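PDB 2OP5: hypothetical protein, which is of unknown function but forms a dimer with a ferredoxin-like fold, consistent with its membership of the dimeric alpha/beta-barrel clan. Local coordinates for residues Ala46-Ser54 and Ile64-Ser72. Sequence-based numbering, arbitrary orientation.
Sequences AGLIRHVIS and ISMVFEYDS
Glu69 O is gripped by two successive amides of the facing strand, Ile49 N at 2.8 Å and Arg50 N at 3.3 Å, the signature of a classic beta bulge. Beyond it, residues 50-54 and 65-69 run antiparallel in regular pairs, while on the other side Asp71 N donates to Gly47 O at 3.0 Å, where Gly47 ends the preceding helix in a Schellman motif. The His51 ring lies flat over one face of Phe68 in an offset stack, centroids 4.0 Å apart and planes 16° from parallel. CG of His51 is anti to the backbone N (chi1 -180°), and its ring reaches across to lie alongside that of Phe68, both side chains pointing the same way. SE of Met66, a selenomethionine, lies at the edge of the His51 ring, 3.8 Å from His51 NE2, while Tyr40 OH is hydrogen-bonded to His51 ND1 and probably fixes the ring's rotation. Leu48 CD1 touches Tyr70 CE2 at 3.6 Å on this same face. The other face carries Arg50 and Glu69 side by side, opposite charges without a salt bridge; Arg50 instead pairs with Glu112 of the second subunit, and Glu69 with Thr8 and Arg50 of the second subunit. Farther along, one water bridges Ser54 OG and Ser65 OG. The outer strand 48-56 of this hairpin, part of a ferredoxin-like fold, continues the sheet into the second subunit.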
loop_
_atom_site.group_PDB
_atom_site.type_symbol
_atom_site.label_atom_id
_atom_site.label_comp_id
_atom_site.label_asym_id
_atom_site.label_seq_id
_atom_site.Cartn_x
_atom_site.Cartn_y
_atom_site.Cartn_z
ATOM N N ALA A 46 -12.059 2.441 -16.008
ATOM C CA ALA A 46 -12.752 3.342 -15.069
ATOM C C ALA A 46 -11.828 4.137 -14.139
ATOM O O ALA A 46 -12.309 4.962 -13.372
ATOM C CB ALA A 46 -13.794 2.568 -14.233
ATOM N N GLY A 47 -10.525 3.880 -14.179
ATOM C CA GLY A 47 -9.602 4.608 -13.329
ATOM C C GLY A 47 -8.664 3.778 -12.473
ATOM O O GLY A 47 -7.799 4.349 -11.800
ATOM N N LEU A 48 -8.834 2.452 -12.435
ATOM C CA LEU A 48 -7.876 1.639 -11.687
ATOM C C LEU A 48 -6.580 1.630 -12.504
ATOM O O LEU A 48 -6.586 1.333 -13.714
ATOM C CB LEU A 48 -8.375 0.211 -11.444
ATOM C CG LEU A 48 -7.473 -0.662 -10.571
ATOM C CD1 LEU A 48 -7.472 -0.200 -9.125
ATOM C CD2 LEU A 48 -7.886 -2.110 -10.659
ATOM N N ILE A 49 -5.492 2.025 -11.852
ATOM C CA ILE A 49 -4.159 2.021 -12.441
ATOM C C ILE A 49 -3.397 0.775 -12.045
ATOM O O ILE A 49 -2.768 0.138 -12.875
ATOM C CB ILE A 49 -3.336 3.239 -11.962
ATOM C CG1 ILE A 49 -4.025 4.534 -12.420
ATOM C CG2 ILE A 49 -1.869 3.143 -12.448
ATOM C CD1 ILE A 49 -3.410 5.820 -11.867
ATOM N N ARG A 50 -3.474 0.423 -10.767
ATOM C CA ARG A 50 -2.701 -0.675 -10.232
ATOM C C ARG A 50 -3.406 -1.339 -9.048
ATOM O O ARG A 50 -4.150 -0.690 -8.317
ATOM C CB ARG A 50 -1.330 -0.132 -9.816
ATOM C CG ARG A 50 -0.283 -1.178 -9.442
ATOM C CD ARG A 50 0.963 -0.505 -8.924
ATOM N NE ARG A 50 1.679 0.201 -9.994
ATOM C CZ ARG A 50 2.813 -0.208 -10.565
ATOM N NH1 ARG A 50 3.434 -1.331 -10.178
ATOM N NH2 ARG A 50 3.353 0.538 -11.535
ATOM N N HIS A 51 -3.168 -2.638 -8.894
ATOM C CA HIS A 51 -3.737 -3.453 -7.811
ATOM C C HIS A 51 -2.727 -4.524 -7.478
ATOM O O HIS A 51 -2.418 -5.355 -8.311
ATOM C CB HIS A 51 -5.077 -4.070 -8.185
ATOM C CG HIS A 51 -5.693 -4.907 -7.099
ATOM N ND1 HIS A 51 -6.448 -6.029 -7.361
ATOM C CD2 HIS A 51 -5.651 -4.793 -5.748
ATOM C CE1 HIS A 51 -6.885 -6.542 -6.223
ATOM N NE2 HIS A 51 -6.412 -5.813 -5.226
ATOM N N VAL A 52 -2.224 -4.487 -6.254
ATOM C CA VAL A 52 -1.174 -5.373 -5.772
ATOM C C VAL A 52 -1.667 -6.121 -4.547
ATOM O O VAL A 52 -2.202 -5.522 -3.597
ATOM C CB VAL A 52 0.073 -4.577 -5.348
ATOM C CG1 VAL A 52 1.279 -5.514 -5.232
ATOM C CG2 VAL A 52 0.362 -3.474 -6.344
ATOM N N ILE A 53 -1.504 -7.435 -4.583
ATOM C CA ILE A 53 -1.918 -8.293 -3.498
ATOM C C ILE A 53 -0.643 -8.904 -2.961
ATOM O O ILE A 53 0.183 -9.425 -3.719
ATOM C CB ILE A 53 -2.888 -9.410 -3.956
ATOM C CG1 ILE A 53 -4.088 -8.785 -4.681
ATOM C CG2 ILE A 53 -3.324 -10.248 -2.739
ATOM C CD1 ILE A 53 -5.050 -9.780 -5.316
ATOM N N SER A 54 -0.534 -8.878 -1.644
ATOM C CA SER A 54 0.647 -9.311 -0.954
ATOM C C SER A 54 0.330 -10.156 0.300
ATOM O O SER A 54 -0.698 -9.996 0.933
ATOM C CB SER A 54 1.460 -8.049 -0.596
ATOM O OG SER A 54 2.328 -8.279 0.502
ATOM N N ILE A 64 -3.152 -10.322 4.870
ATOM C CA ILE A 64 -3.082 -10.047 3.453
ATOM C C ILE A 64 -3.191 -8.541 3.294
ATOM O O ILE A 64 -4.033 -7.922 3.931
ATOM C CB ILE A 64 -4.281 -10.633 2.677
ATOM C CG1 ILE A 64 -4.296 -12.157 2.758
ATOM C CG2 ILE A 64 -4.254 -10.197 1.214
ATOM C CD1 ILE A 64 -3.061 -12.837 2.215
ATOM N N SER A 65 -2.357 -7.969 2.431
ATOM C CA SER A 65 -2.448 -6.546 2.068
ATOM C C SER A 65 -2.807 -6.374 0.599
ATOM O O SER A 65 -2.406 -7.184 -0.262
ATOM C CB SER A 65 -1.129 -5.847 2.317
ATOM O OG SER A 65 -0.115 -6.367 1.503
HETATM N N MSE A 66 -3.582 -5.328 0.335
HETATM C CA MSE A 66 -3.958 -4.948 -0.991
HETATM C C MSE A 66 -3.787 -3.460 -1.119
HETATM O O MSE A 66 -4.135 -2.701 -0.216
HETATM C CB MSE A 66 -5.412 -5.286 -1.281
HETATM C CG MSE A 66 -5.635 -6.763 -1.409
HETATM SE SE MSE A 66 -7.456 -7.240 -1.900
HETATM C CE MSE A 66 -7.065 -9.095 -2.078
ATOM N N VAL A 67 -3.224 -3.051 -2.236
ATOM C CA VAL A 67 -3.058 -1.649 -2.517
ATOM C C VAL A 67 -3.722 -1.433 -3.876
ATOM O O VAL A 67 -3.340 -2.078 -4.871
ATOM C CB VAL A 67 -1.575 -1.213 -2.559
ATOM C CG1 VAL A 67 -1.480 0.258 -2.920
ATOM C CG2 VAL A 67 -0.850 -1.504 -1.225
ATOM N N PHE A 68 -4.744 -0.575 -3.891
ATOM C CA PHE A 68 -5.457 -0.215 -5.112
ATOM C C PHE A 68 -5.083 1.227 -5.368
ATOM O O PHE A 68 -5.239 2.079 -4.474
ATOM C CB PHE A 68 -6.985 -0.212 -4.941
ATOM C CG PHE A 68 -7.606 -1.549 -4.609
ATOM C CD1 PHE A 68 -7.558 -2.046 -3.316
ATOM C CD2 PHE A 68 -8.299 -2.255 -5.573
ATOM C CE1 PHE A 68 -8.168 -3.267 -2.998
ATOM C CE2 PHE A 68 -8.912 -3.472 -5.275
ATOM C CZ PHE A 68 -8.854 -3.982 -3.981
ATOM N N GLU A 69 -4.669 1.511 -6.598
ATOM C CA GLU A 69 -4.289 2.857 -6.996
ATOM C C GLU A 69 -5.147 3.333 -8.163
ATOM O O GLU A 69 -5.323 2.618 -9.158
ATOM C CB GLU A 69 -2.820 2.877 -7.381
ATOM C CG GLU A 69 -1.927 2.471 -6.226
ATOM C CD GLU A 69 -0.477 2.615 -6.548
ATOM O OE1 GLU A 69 -0.123 3.523 -7.318
ATOM O OE2 GLU A 69 0.317 1.836 -6.005
ATOM N N TYR A 70 -5.649 4.561 -8.028
ATOM C CA TYR A 70 -6.529 5.140 -9.007
ATOM C C TYR A 70 -6.018 6.469 -9.498
ATOM O O TYR A 70 -5.344 7.191 -8.767
ATOM C CB TYR A 70 -7.931 5.347 -8.411
ATOM C CG TYR A 70 -8.529 4.125 -7.730
ATOM C CD1 TYR A 70 -8.295 3.885 -6.390
ATOM C CD2 TYR A 70 -9.329 3.216 -8.430
ATOM C CE1 TYR A 70 -8.824 2.779 -5.750
ATOM C CE2 TYR A 70 -9.884 2.083 -7.788
ATOM C CZ TYR A 70 -9.615 1.874 -6.450
ATOM O OH TYR A 70 -10.144 0.790 -5.763
ATOM N N ASP A 71 -6.382 6.790 -10.749
ATOM C CA ASP A 71 -6.057 8.067 -11.371
ATOM C C ASP A 71 -6.788 9.226 -10.665
ATOM O O ASP A 71 -6.364 10.371 -10.776
ATOM C CB ASP A 71 -6.388 8.042 -12.884
ATOM C CG ASP A 71 -7.876 7.817 -13.182
ATOM O OD1 ASP A 71 -8.725 7.857 -12.272
ATOM O OD2 ASP A 71 -8.217 7.626 -14.356
ATOM N N SER A 72 -7.873 8.901 -9.940
ATOM C CA SER A 72 -8.701 9.882 -9.250
ATOM C C SER A 72 -9.665 9.211 -8.279
ATOM O O SER A 72 -9.952 8.010 -8.389
ATOM C CB SER A 72 -9.551 10.644 -10.273
ATOM O OG SER A 72 -10.553 9.805 -10.862
HETATM O O HOH W 1 2.379 -5.626 2.142
#